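Alpha-catenin-like protein hmp-1 (Caenorhabditis elegans, PDB 5H5M) links cadherin and beta-catenin at adherens junctions to actin filaments and is required for cell migration during body enclosure and for cell shape changes during body elongation. Local coordinates at residues Ile198-Gln203 with Thr208-Met213; Glu308-Ala313 with Arg370-Met375; Ala46-Ala51 with Gln60-Glu65; Ser161-Ser166 with His181-Leu186. All coordinates share one frame; numbering follows the deposited sequence.

Interaction 1 (Ile198-Gln203 with Thr208-Met213)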
loop_
_atom_site.group_PDB
_atom_site.type_symbol
_atom_site.label_atom_id
_atom_site.label_comp_id
_atom_site.label_asym_id
_atom_site.label_seq_id
_atom_site.Cartn_x
_atom_site.Cartn_y
_atom_site.Cartn_z
ATOM N N ILE A 198 -0.394 17.388 24.276
ATOM C CA ILE A 198 -1.415 18.002 25.113
ATOM C C ILE A 198 -0.759 18.744 26.270
ATOM O O ILE A 198 -1.162 19.855 26.617
ATOM C CB ILE A 198 -2.405 16.959 25.671
ATOM C CG1 ILE A 198 -3.028 16.144 24.537
ATOM C CG2 ILE A 198 -3.495 17.639 26.487
ATOM C CD1 ILE A 198 -3.821 16.976 23.552
ATOM N N LEU A 199 0.262 18.123 26.856
ATOM C CA LEU A 199 1.011 18.728 27.954
ATOM C C LEU A 199 1.759 19.970 27.488
ATOM O O LEU A 199 1.805 20.978 28.194
ATOM C CB LEU A 199 1.990 17.717 28.559
ATOM C CG LEU A 199 1.348 16.513 29.255
ATOM C CD1 LEU A 199 2.395 15.478 29.653
ATOM C CD2 LEU A 199 0.540 16.966 30.466
ATOM N N LEU A 200 2.342 19.894 26.294
ATOM C CA LEU A 200 3.058 21.029 25.728
ATOM C C LEU A 200 2.095 22.166 25.405
ATOM O O LEU A 200 2.406 23.335 25.633
ATOM C CB LEU A 200 3.826 20.620 24.471
ATOM C CG LEU A 200 4.491 21.780 23.724
ATOM C CD1 LEU A 200 5.461 22.525 24.637
ATOM C CD2 LEU A 200 5.194 21.295 22.458
ATOM N N CYS A 201 0.927 21.815 24.878
ATOM C CA CYS A 201 -0.098 22.798 24.538
ATOM C C CYS A 201 -0.511 23.633 25.748
ATOM O O CYS A 201 -0.704 24.844 25.641
ATOM C CB CYS A 201 -1.323 22.102 23.944
ATOM S SG CYS A 201 -2.712 23.202 23.604
ATOM N N HIS A 202 -0.634 22.981 26.899
ATOM C CA HIS A 202 -1.090 23.649 28.111
ATOM C C HIS A 202 -0.004 24.509 28.760
ATOM O O HIS A 202 -0.309 25.400 29.551
ATOM C CB HIS A 202 -1.616 22.616 29.112
ATOM C CG HIS A 202 -2.907 21.977 28.696
ATOM N ND1 HIS A 202 -3.374 20.807 29.258
ATOM C CD2 HIS A 202 -3.826 22.346 27.777
ATOM C CE1 HIS A 202 -4.527 20.484 28.699
ATOM N NE2 HIS A 202 -4.826 21.401 27.799
ATOM N N GLN A 203 1.259 24.243 28.431
ATOM C CA GLN A 203 2.379 25.035 28.953
ATOM C C GLN A 203 3.457 25.266 27.890
ATOM O O GLN A 203 4.576 24.771 28.027
ATOM C CB GLN A 203 3.012 24.347 30.166
ATOM C CG GLN A 203 2.057 24.015 31.299
ATOM C CD GLN A 203 2.781 23.605 32.563
ATOM O OE1 GLN A 203 3.647 24.327 33.055
ATOM N NE2 GLN A 203 2.433 22.440 33.094
ATOM N N THR A 208 11.018 22.519 29.435
ATOM C CA THR A 208 10.933 21.129 29.870
ATOM C C THR A 208 9.864 20.389 29.066
ATOM O O THR A 208 10.050 19.233 28.681
ATOM C CB THR A 208 10.619 21.028 31.380
ATOM O OG1 THR A 208 11.640 21.699 32.129
ATOM C CG2 THR A 208 10.546 19.574 31.825
ATOM N N ALA A 209 8.753 21.069 28.800
ATOM C CA ALA A 209 7.666 20.488 28.014
ATOM C C ALA A 209 8.006 20.464 26.524
ATOM O O ALA A 209 7.499 19.627 25.777
ATOM C CB ALA A 209 6.373 21.255 28.249
ATOM N N GLN A 210 8.860 21.389 26.098
ATOM C CA GLN A 210 9.312 21.433 24.711
ATOM C C GLN A 210 10.260 20.276 24.425
ATOM O O GLN A 210 10.142 19.600 23.402
ATOM C CB GLN A 210 10.000 22.767 24.408
ATOM C CG GLN A 210 9.077 23.972 24.483
ATOM C CD GLN A 210 9.834 25.283 24.546
ATOM O OE1 GLN A 210 11.064 25.306 24.516
ATOM N NE2 GLN A 210 9.100 26.386 24.640
ATOM N N GLU A 211 11.200 20.055 25.338
ATOM C CA GLU A 211 12.165 18.975 25.192
ATOM C C GLU A 211 11.483 17.612 25.278
ATOM O O GLU A 211 11.904 16.662 24.622
ATOM C CB GLU A 211 13.263 19.091 26.253
ATOM C CG GLU A 211 14.157 20.310 26.078
ATOM C CD GLU A 211 15.208 20.432 27.168
ATOM O OE1 GLU A 211 15.236 19.570 28.072
ATOM O OE2 GLU A 211 16.008 21.391 27.119
ATOM N N ASN A 212 10.427 17.519 26.081
ATOM C CA ASN A 212 9.702 16.263 26.222
ATOM C C ASN A 212 8.947 15.907 24.949
ATOM O O ASN A 212 8.872 14.741 24.573
ATOM C CB ASN A 212 8.735 16.318 27.407
ATOM C CG ASN A 212 7.892 15.058 27.528
ATOM O OD1 ASN A 212 8.341 14.044 28.063
ATOM N ND2 ASN A 212 6.662 15.121 27.032
ATOM N N MET A 213 8.389 16.915 24.285
ATOM C CA MET A 213 7.722 16.685 23.010
ATOM C C MET A 213 8.718 16.189 21.975
ATOM O O MET A 213 8.444 15.245 21.237
ATOM C CB MET A 213 7.040 17.956 22.495
ATOM C CG MET A 213 6.209 17.708 21.241
ATOM S SD MET A 213 4.774 16.671 21.600
ATOM C CE MET A 213 4.659 15.665 20.129
#
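Leu200 turns its CG away from its own backbone nitrogen (chi1 174°), and Met213 does likewise (chi1 -174°), which brings the isobutyl fork of the leucine up against the root of the methionine. The two methyls of Leu200 divide the work. CD2 rests on Met213 CB at 3.8 Å and almost as near to Met213 CG, the two side chains crossing at about a right angle; the rest of the methionine bends away toward Leu130 and Ile134 of helix 128-137. CD1 lies instead against the backbone of the other helix, 3.7 Å from Ala209 O, with Ala209 CB at 3.9 Å and the CG of Gln210 equally close. At Ala209, whose side chain is a lone methyl, the backbones come together, Leu200 CA and Ala209 CA being 5.2 Å apart. Replacing Leu200 with an alanine would probably open a gap facing Ala209 and Met213 and cost Met213 CB and CG their contact with CD2. No hydrogen bond crosses the contact; the amide of Gln210 turns to the connecting turn, where NE2 is bonded to Pro204 O. Leu200 also touches Ala137, so its apolar surface is shared with a third helix. The segment axes run nearly antiparallel, at 155° and 9.0 Å, across a short turn: this is an alpha-helical hairpin at the end of a helical bundle of the vinculin/alpha-catenin family.

Interaction 2 (Glu308-Ala313 with Arg370-Met375); sequences ETVKQA and RHALLM
Apolar contacts carry the pairing, and Val310 is the main contributor from helix 305-339. Its CG1 methyl, placed opposite the backbone nitrogen (chi1 170°), meets Leu373 CD2 at 3.7 Å, with the two side chains crossing at roughly ninety degrees. The other branch, CG2, faces Ala372 and lies 3.9 Å from its CB. A second kind of contact is between side chain and backbone: the same CG2 rests 3.7 Å from Ala372 O, a van der Waals approach without a hydrogen bond. The small alanine lets the chains draw near, and Val310 CA is 5.5 Å from Ala372 CA. An alanine in place of Val310 is likely to take from Leu373 CD2 and the Ala372 methyl their partner on helix 305-339, opening a gap between the helices. Polar groups are bonded outside the pair: Thr309 OG1 to Glu305 O in its own helix, and Leu373 O to Tyr306 OH. The two segments run antiparallel at 178°, with axes 8.9 Å apart, joining the early part of helix 305-339 to the end of helix 345-374. Helix 276-300 adjoins both, through Val294 and Met298 against Val310 and Met298 against Leu373, while Leu241 of helix 237-260 also reaches Leu373.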
loop_
_atom_site.group_PDB
_atom_site.type_symbol
_atom_site.label_atom_id
_atom_site.label_comp_id
_atom_site.label_asym_id
_atom_site.label_seq_id
_atom_site.Cartn_x
_atom_site.Cartn_y
_atom_site.Cartn_z
ATOM N N GLU A 308 22.143 4.585 -12.961
ATOM C CA GLU A 308 22.203 6.024 -13.194
ATOM C C GLU A 308 21.032 6.501 -14.052
ATOM O O GLU A 308 20.488 7.581 -13.820
ATOM C CB GLU A 308 23.533 6.412 -13.847
ATOM C CG GLU A 308 24.726 6.242 -12.922
ATOM C CD GLU A 308 25.947 7.018 -13.380
ATOM O OE1 GLU A 308 25.959 7.492 -14.537
ATOM O OE2 GLU A 308 26.896 7.157 -12.577
ATOM N N THR A 309 20.642 5.687 -15.029
ATOM C CA THR A 309 19.529 6.020 -15.916
ATOM C C THR A 309 18.205 6.030 -15.152
ATOM O O THR A 309 17.343 6.876 -15.389
ATOM C CB THR A 309 19.436 5.030 -17.097
ATOM O OG1 THR A 309 20.654 5.067 -17.852
ATOM C CG2 THR A 309 18.284 5.390 -18.015
ATOM N N VAL A 310 18.056 5.093 -14.222
ATOM C CA VAL A 310 16.847 5.004 -13.414
ATOM C C VAL A 310 16.794 6.124 -12.372
ATOM O O VAL A 310 15.757 6.759 -12.191
ATOM C CB VAL A 310 16.748 3.634 -12.711
ATOM C CG1 VAL A 310 15.636 3.638 -11.682
ATOM C CG2 VAL A 310 16.530 2.527 -13.737
ATOM N N LYS A 311 17.915 6.372 -11.699
ATOM C CA LYS A 311 17.990 7.449 -10.713
ATOM C C LYS A 311 17.759 8.809 -11.370
ATOM O O LYS A 311 17.208 9.721 -10.751
ATOM C CB LYS A 311 19.340 7.434 -9.990
ATOM C CG LYS A 311 19.570 6.188 -9.139
ATOM C CD LYS A 311 19.607 6.497 -7.652
ATOM C CE LYS A 311 20.858 7.264 -7.276
ATOM N NZ LYS A 311 20.993 7.410 -5.801
ATOM N N GLN A 312 18.176 8.934 -12.625
ATOM C CA GLN A 312 17.949 10.155 -13.389
ATOM C C GLN A 312 16.455 10.391 -13.615
ATOM O O GLN A 312 15.961 11.510 -13.462
ATOM C CB GLN A 312 18.680 10.091 -14.730
ATOM C CG GLN A 312 18.520 11.342 -15.575
ATOM C CD GLN A 312 19.115 12.567 -14.911
ATOM O OE1 GLN A 312 20.290 12.578 -14.541
ATOM N NE2 GLN A 312 18.304 13.608 -14.753
ATOM N N ALA A 313 15.741 9.331 -13.979
ATOM C CA ALA A 313 14.301 9.417 -14.186
ATOM C C ALA A 313 13.593 9.764 -12.880
ATOM O O ALA A 313 12.636 10.543 -12.867
ATOM C CB ALA A 313 13.767 8.110 -14.756
ATOM N N ARG A 370 9.206 3.419 -14.306
ATOM C CA ARG A 370 8.918 2.001 -14.491
ATOM C C ARG A 370 9.495 1.491 -15.805
ATOM O O ARG A 370 9.943 0.347 -15.896
ATOM C CB ARG A 370 7.408 1.751 -14.441
ATOM C CG ARG A 370 6.755 2.205 -13.134
ATOM C CD ARG A 370 5.304 1.770 -13.056
ATOM N NE ARG A 370 5.185 0.319 -12.995
ATOM C CZ ARG A 370 4.058 -0.352 -13.205
ATOM N NH1 ARG A 370 2.941 0.302 -13.496
ATOM N NH2 ARG A 370 4.049 -1.678 -13.126
ATOM N N HIS A 371 9.492 2.349 -16.818
ATOM C CA HIS A 371 10.023 1.989 -18.124
ATOM C C HIS A 371 11.544 1.833 -18.070
ATOM O O HIS A 371 12.101 0.874 -18.614
ATOM C CB HIS A 371 9.627 3.036 -19.165
ATOM C CG HIS A 371 10.084 2.709 -20.552
ATOM N ND1 HIS A 371 9.808 1.506 -21.162
ATOM C CD2 HIS A 371 10.806 3.428 -21.444
ATOM C CE1 HIS A 371 10.336 1.497 -22.374
ATOM N NE2 HIS A 371 10.947 2.652 -22.569
ATOM N N ALA A 372 12.208 2.778 -17.409
ATOM C CA ALA A 372 13.659 2.737 -17.252
ATOM C C ALA A 372 14.118 1.480 -16.512
ATOM O O ALA A 372 15.181 0.936 -16.804
ATOM C CB ALA A 372 14.148 3.985 -16.525
ATOM N N LEU A 373 13.311 1.023 -15.559
ATOM C CA LEU A 373 13.636 -0.169 -14.778
ATOM C C LEU A 373 13.611 -1.435 -15.632
ATOM O O LEU A 373 14.214 -2.448 -15.272
ATOM C CB LEU A 373 12.668 -0.310 -13.602
ATOM C CG LEU A 373 12.865 0.676 -12.447
ATOM C CD1 LEU A 373 11.610 0.761 -11.606
ATOM C CD2 LEU A 373 14.050 0.265 -11.591
ATOM N N LEU A 374 12.911 -1.368 -16.763
ATOM C CA LEU A 374 12.840 -2.485 -17.703
ATOM C C LEU A 374 14.079 -2.562 -18.592
ATOM O O LEU A 374 14.491 -3.647 -19.000
ATOM C CB LEU A 374 11.587 -2.370 -18.576
ATOM C CG LEU A 374 10.244 -2.459 -17.853
ATOM C CD1 LEU A 374 9.100 -2.228 -18.829
ATOM C CD2 LEU A 374 10.104 -3.800 -17.146
ATOM N N MET A 375 14.665 -1.407 -18.893
ATOM C CA MET A 375 15.842 -1.337 -19.754
ATOM C C MET A 375 17.096 -1.846 -19.047
ATOM O O MET A 375 17.771 -1.084 -18.356
ATOM C CB MET A 375 16.066 0.102 -20.229
ATOM C CG MET A 375 14.837 0.766 -20.833
ATOM S SD MET A 375 14.048 -0.276 -22.073
ATOM C CE MET A 375 15.350 -0.368 -23.299
#

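Interaction 3 (Ala46-Ala51 with Gln60-Glu65); sequences ASIADA and QKIVAE
Ala49 and Ile62 form the close part of this contact: the alanine CB sits 3.8 Å from Ile62 CG2 and 4.1 Å from Ile62 CB, so the lone methyl meets the branch point of the isoleucine. That branch is presented because Ile62 holds CG2 opposite its backbone nitrogen while CG1 lies beside it (chi1 -65°), sending the longer arm and its CD1 toward Ile48. There the packing is looser, Ile62 CD1 approaching Ile48 CG2 at 4.2 Å as the two isoleucines cross at about a right angle. All three residues are buried, and Ile48 also packs on Ala114 of helix 92-122 and on Leu169 in a loop, with Gln168 beside it. The backbones stay farther apart than the methyls, with Ala49 CA and Ile62 CA separated by 6.3 Å.

The exposed side is polar. Asp50, where the chain first leaves helical geometry, directs OD1 into a salt bridge with Lys59, and Gln60 NE2 is bonded to Glu56 within its own helix; neither residue makes a close contact across the two segments. Ile48 O is bonded to Thr54 OG1, a link into the connection between the helices. With helix 27-49 ending here and helix 56-80 starting a few residues later, the arrangement is one of two successive helices joined by a short connection and packed through an apolar inner face, in the all-helical vinculin/alpha-catenin fold.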
loop_
_atom_site.group_PDB
_atom_site.type_symbol
_atom_site.label_atom_id
_atom_site.label_comp_id
_atom_site.label_asym_id
_atom_site.label_seq_id
_atom_site.Cartn_x
_atom_site.Cartn_y
_atom_site.Cartn_z
ATOM N N ALA A 46 -10.471 -14.361 2.013
ATOM C CA ALA A 46 -11.727 -13.665 2.249
ATOM C C ALA A 46 -11.569 -12.569 3.304
ATOM O O ALA A 46 -12.161 -11.498 3.184
ATOM C CB ALA A 46 -12.808 -14.651 2.665
ATOM N N SER A 47 -10.775 -12.844 4.334
ATOM C CA SER A 47 -10.537 -11.876 5.400
ATOM C C SER A 47 -9.885 -10.618 4.836
ATOM O O SER A 47 -10.195 -9.500 5.242
ATOM C CB SER A 47 -9.658 -12.480 6.498
ATOM O OG SER A 47 -10.333 -13.518 7.188
ATOM N N ILE A 48 -8.982 -10.822 3.889
ATOM C CA ILE A 48 -8.320 -9.725 3.208
ATOM C C ILE A 48 -9.299 -9.016 2.276
ATOM O O ILE A 48 -9.397 -7.789 2.282
ATOM C CB ILE A 48 -7.093 -10.235 2.429
ATOM C CG1 ILE A 48 -5.983 -10.613 3.414
ATOM C CG2 ILE A 48 -6.607 -9.202 1.432
ATOM C CD1 ILE A 48 -4.757 -11.220 2.765
ATOM N N ALA A 49 -10.039 -9.798 1.495
ATOM C CA ALA A 49 -11.035 -9.253 0.580
ATOM C C ALA A 49 -12.119 -8.465 1.313
ATOM O O ALA A 49 -12.506 -7.379 0.880
ATOM C CB ALA A 49 -11.669 -10.374 -0.243
ATOM N N ASP A 50 -12.602 -9.012 2.427
ATOM C CA ASP A 50 -13.722 -8.418 3.152
ATOM C C ASP A 50 -13.295 -7.500 4.287
ATOM O O ASP A 50 -14.002 -7.370 5.284
ATOM C CB ASP A 50 -14.639 -9.506 3.708
ATOM C CG ASP A 50 -15.329 -10.294 2.619
ATOM O OD1 ASP A 50 -15.597 -9.714 1.546
ATOM O OD2 ASP A 50 -15.604 -11.492 2.836
ATOM N N ALA A 51 -12.134 -6.874 4.146
ATOM C CA ALA A 51 -11.784 -5.759 5.009
ATOM C C ALA A 51 -12.460 -4.520 4.437
ATOM O O ALA A 51 -12.475 -4.332 3.220
ATOM C CB ALA A 51 -10.278 -5.579 5.093
ATOM N N GLN A 60 -13.280 -7.944 -5.525
ATOM C CA GLN A 60 -14.012 -8.848 -6.402
ATOM C C GLN A 60 -13.082 -9.782 -7.175
ATOM O O GLN A 60 -13.459 -10.908 -7.494
ATOM C CB GLN A 60 -14.894 -8.058 -7.374
ATOM C CG GLN A 60 -16.091 -7.344 -6.723
ATOM C CD GLN A 60 -16.936 -8.233 -5.801
ATOM O OE1 GLN A 60 -16.931 -9.464 -5.905
ATOM N NE2 GLN A 60 -17.672 -7.597 -4.894
ATOM N N LYS A 61 -11.869 -9.323 -7.473
ATOM C CA LYS A 61 -10.904 -10.173 -8.160
ATOM C C LYS A 61 -10.486 -11.330 -7.261
ATOM O O LYS A 61 -10.349 -12.469 -7.716
ATOM C CB LYS A 61 -9.675 -9.371 -8.596
ATOM C CG LYS A 61 -9.930 -8.452 -9.776
ATOM C CD LYS A 61 -8.662 -7.738 -10.212
ATOM C CE LYS A 61 -8.496 -6.424 -9.466
ATOM N NZ LYS A 61 -7.593 -5.473 -10.170
ATOM N N ILE A 62 -10.289 -11.026 -5.982
ATOM C CA ILE A 62 -9.926 -12.030 -4.992
ATOM C C ILE A 62 -11.037 -13.066 -4.841
ATOM O O ILE A 62 -10.776 -14.269 -4.816
ATOM C CB ILE A 62 -9.626 -11.383 -3.628
ATOM C CG1 ILE A 62 -8.382 -10.497 -3.733
ATOM C CG2 ILE A 62 -9.439 -12.446 -2.553
ATOM C CD1 ILE A 62 -8.031 -9.775 -2.460
ATOM N N VAL A 63 -12.274 -12.588 -4.750
ATOM C CA VAL A 63 -13.445 -13.457 -4.651
ATOM C C VAL A 63 -13.567 -14.378 -5.868
ATOM O O VAL A 63 -13.758 -15.587 -5.729
ATOM C CB VAL A 63 -14.739 -12.629 -4.499
ATOM C CG1 VAL A 63 -15.969 -13.511 -4.640
ATOM C CG2 VAL A 63 -14.749 -11.912 -3.162
ATOM N N ALA A 64 -13.441 -13.799 -7.059
ATOM C CA ALA A 64 -13.551 -14.559 -8.302
ATOM C C ALA A 64 -12.467 -15.634 -8.426
ATOM O O ALA A 64 -12.752 -16.767 -8.817
ATOM C CB ALA A 64 -13.493 -13.619 -9.494
ATOM N N GLU A 65 -11.229 -15.279 -8.091
ATOM C CA GLU A 65 -10.116 -16.212 -8.204
ATOM C C GLU A 65 -10.187 -17.328 -7.168
ATOM O O GLU A 65 -9.652 -18.413 -7.388
ATOM C CB GLU A 65 -8.779 -15.477 -8.082
ATOM C CG GLU A 65 -8.337 -14.793 -9.367
ATOM C CD GLU A 65 -8.199 -15.761 -10.529
ATOM O OE1 GLU A 65 -7.790 -16.920 -10.302
ATOM O OE2 GLU A 65 -8.499 -15.362 -11.673
#

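Interaction 4 (Ser161-Ser166 with His181-Leu186)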
loop_
_atom_site.group_PDB
_atom_site.type_symbol
_atom_site.label_atom_id
_atom_site.label_comp_id
_atom_site.label_asym_id
_atom_site.label_seq_id
_atom_site.Cartn_x
_atom_site.Cartn_y
_atom_site.Cartn_z
ATOM N N SER A 161 -2.156 -1.296 11.998
ATOM C CA SER A 161 -3.032 -2.302 11.414
ATOM C C SER A 161 -2.512 -2.813 10.072
ATOM O O SER A 161 -2.501 -4.017 9.821
ATOM C CB SER A 161 -4.442 -1.732 11.245
ATOM O OG SER A 161 -5.275 -2.639 10.547
ATOM N N VAL A 162 -2.086 -1.891 9.215
ATOM C CA VAL A 162 -1.560 -2.243 7.899
ATOM C C VAL A 162 -0.277 -3.068 8.016
ATOM O O VAL A 162 -0.083 -4.038 7.277
ATOM C CB VAL A 162 -1.296 -0.979 7.050
ATOM C CG1 VAL A 162 -0.528 -1.325 5.784
ATOM C CG2 VAL A 162 -2.612 -0.293 6.705
ATOM N N ALA A 163 0.593 -2.687 8.949
ATOM C CA ALA A 163 1.826 -3.430 9.194
ATOM C C ALA A 163 1.537 -4.890 9.541
ATOM O O ALA A 163 2.182 -5.801 9.022
ATOM C CB ALA A 163 2.632 -2.776 10.309
ATOM N N ARG A 164 0.565 -5.106 10.420
ATOM C CA ARG A 164 0.209 -6.456 10.841
ATOM C C ARG A 164 -0.475 -7.234 9.721
ATOM O O ARG A 164 -0.297 -8.447 9.605
ATOM C CB ARG A 164 -0.685 -6.410 12.084
ATOM C CG ARG A 164 0.065 -5.985 13.340
ATOM C CD ARG A 164 -0.876 -5.634 14.488
ATOM N NE ARG A 164 -0.136 -5.388 15.722
ATOM C CZ ARG A 164 -0.600 -4.686 16.752
ATOM N NH1 ARG A 164 -1.809 -4.146 16.702
ATOM N NH2 ARG A 164 0.153 -4.518 17.831
ATOM N N LEU A 165 -1.246 -6.531 8.897
ATOM C CA LEU A 165 -1.928 -7.151 7.764
ATOM C C LEU A 165 -0.909 -7.642 6.737
ATOM O O LEU A 165 -1.092 -8.688 6.113
ATOM C CB LEU A 165 -2.910 -6.164 7.121
ATOM C CG LEU A 165 -3.737 -6.620 5.911
ATOM C CD1 LEU A 165 -4.889 -7.502 6.347
ATOM C CD2 LEU A 165 -4.253 -5.424 5.111
ATOM N N SER A 166 0.173 -6.886 6.578
ATOM C CA SER A 166 1.219 -7.214 5.613
ATOM C C SER A 166 1.934 -8.529 5.927
ATOM O O SER A 166 2.348 -9.255 5.020
ATOM C CB SER A 166 2.247 -6.083 5.550
ATOM O OG SER A 166 1.639 -4.867 5.152
ATOM N N HIS A 181 7.145 -6.487 16.112
ATOM C CA HIS A 181 7.654 -5.836 17.317
ATOM C C HIS A 181 7.574 -4.315 17.201
ATOM O O HIS A 181 7.159 -3.628 18.139
ATOM C CB HIS A 181 9.095 -6.257 17.607
ATOM C CG HIS A 181 9.233 -7.679 18.064
ATOM N ND1 HIS A 181 9.298 -8.741 17.187
ATOM C CD2 HIS A 181 9.309 -8.209 19.305
ATOM C CE1 HIS A 181 9.416 -9.865 17.872
ATOM N NE2 HIS A 181 9.423 -9.573 19.159
ATOM N N THR A 182 7.962 -3.801 16.038
ATOM C CA THR A 182 7.938 -2.368 15.781
ATOM C C THR A 182 6.510 -1.834 15.806
ATOM O O THR A 182 6.254 -0.757 16.342
ATOM C CB THR A 182 8.594 -2.034 14.429
ATOM O OG1 THR A 182 9.904 -2.615 14.378
ATOM C CG2 THR A 182 8.697 -0.527 14.235
ATOM N N ALA A 183 5.578 -2.600 15.247
ATOM C CA ALA A 183 4.172 -2.205 15.238
ATOM C C ALA A 183 3.614 -2.114 16.658
ATOM O O ALA A 183 2.896 -1.168 16.989
ATOM C CB ALA A 183 3.348 -3.176 14.408
ATOM N N ALA A 184 3.958 -3.091 17.496
ATOM C CA ALA A 184 3.512 -3.095 18.889
ATOM C C ALA A 184 4.105 -1.926 19.677
ATOM O O ALA A 184 3.461 -1.386 20.579
ATOM C CB ALA A 184 3.869 -4.418 19.559
ATOM N N GLN A 185 5.335 -1.543 19.341
ATOM C CA GLN A 185 5.982 -0.414 20.003
ATOM C C GLN A 185 5.335 0.911 19.601
ATOM O O GLN A 185 5.139 1.792 20.438
ATOM C CB GLN A 185 7.480 -0.388 19.692
ATOM C CG GLN A 185 8.272 -1.457 20.425
ATOM C CD GLN A 185 9.749 -1.428 20.085
ATOM O OE1 GLN A 185 10.192 -2.071 19.135
ATOM N NE2 GLN A 185 10.522 -0.682 20.867
ATOM N N LEU A 186 4.997 1.044 18.321
ATOM C CA LEU A 186 4.311 2.236 17.832
ATOM C C LEU A 186 2.915 2.347 18.433
ATOM O O LEU A 186 2.467 3.434 18.796
ATOM C CB LEU A 186 4.229 2.221 16.305
ATOM C CG LEU A 186 5.532 2.569 15.581
ATOM C CD1 LEU A 186 5.450 2.223 14.100
ATOM C CD2 LEU A 186 5.844 4.040 15.760
#
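Arg164 reaches across to the Ala183-Ala184 part of the neighbouring helix, its terminal NH2 3.8 Å from Ala184 CA and 4.1 Å from Ala184 CB. CG stands opposite the carbonyl carbon (chi1 -71°) and the chain is extended from there to NE, so that a side chain starting beside the interface still carries its guanidinium across to the alanines. The group meets them obliquely, and NE passes Ala183 CB at 4.3 Å. Its charge is answered by Glu187, farther along helix 173-202, which forms a salt bridge to NH2; this second attachment probably limits the swing of the arginine and keeps the guanidinium beside the two alanines.

Beneath it, on the buried side, Ala163 CB meets Ala183 CB at 4.2 Å, methyl against methyl. The pairing joins helix 142-166 to helix 173-202, antiparallel neighbours in a bundle of the vinculin/alpha-catenin fold, with segment axes 163° and 9.5 Å apart. Small residues at the crossing bring Ala163 CA to 6.6 Å from Ala183 CA.

Ser166 turns its hydroxyl back into its own helix: OG donates to Val162 O at 2.9 Å from above the carbonyl plane, while Ser166 N approaches that oxygen from the other face. One carbonyl thus takes two donors. Behind the contact, Ser166 rests on Ile115 and Ile119 of helix 92-122, and Leu186 on Trp220 of helix 207-233.

Along the chain the contacts come in series: interaction 3, interaction 4, interaction 1 and then interaction 2. Interactions 4 and 1 share helix 173-202, which pairs with helix 142-166 in the former and with helix 207-233 in the latter; their centres are about 27 Å apart. Interaction 3 lies about 22 Å from interaction 4 between centres, and their nearest atoms come within about 4 Å without touching. Interaction 2 uses two later helices and lies about 46 Å from interaction 1 between centres. No contact touches another. They fasten separate helix pairs of the elongated, all-helical M domain, interactions 1 to 3 largely through small or branched apolar side chains, interaction 4 through alanines and an arginine.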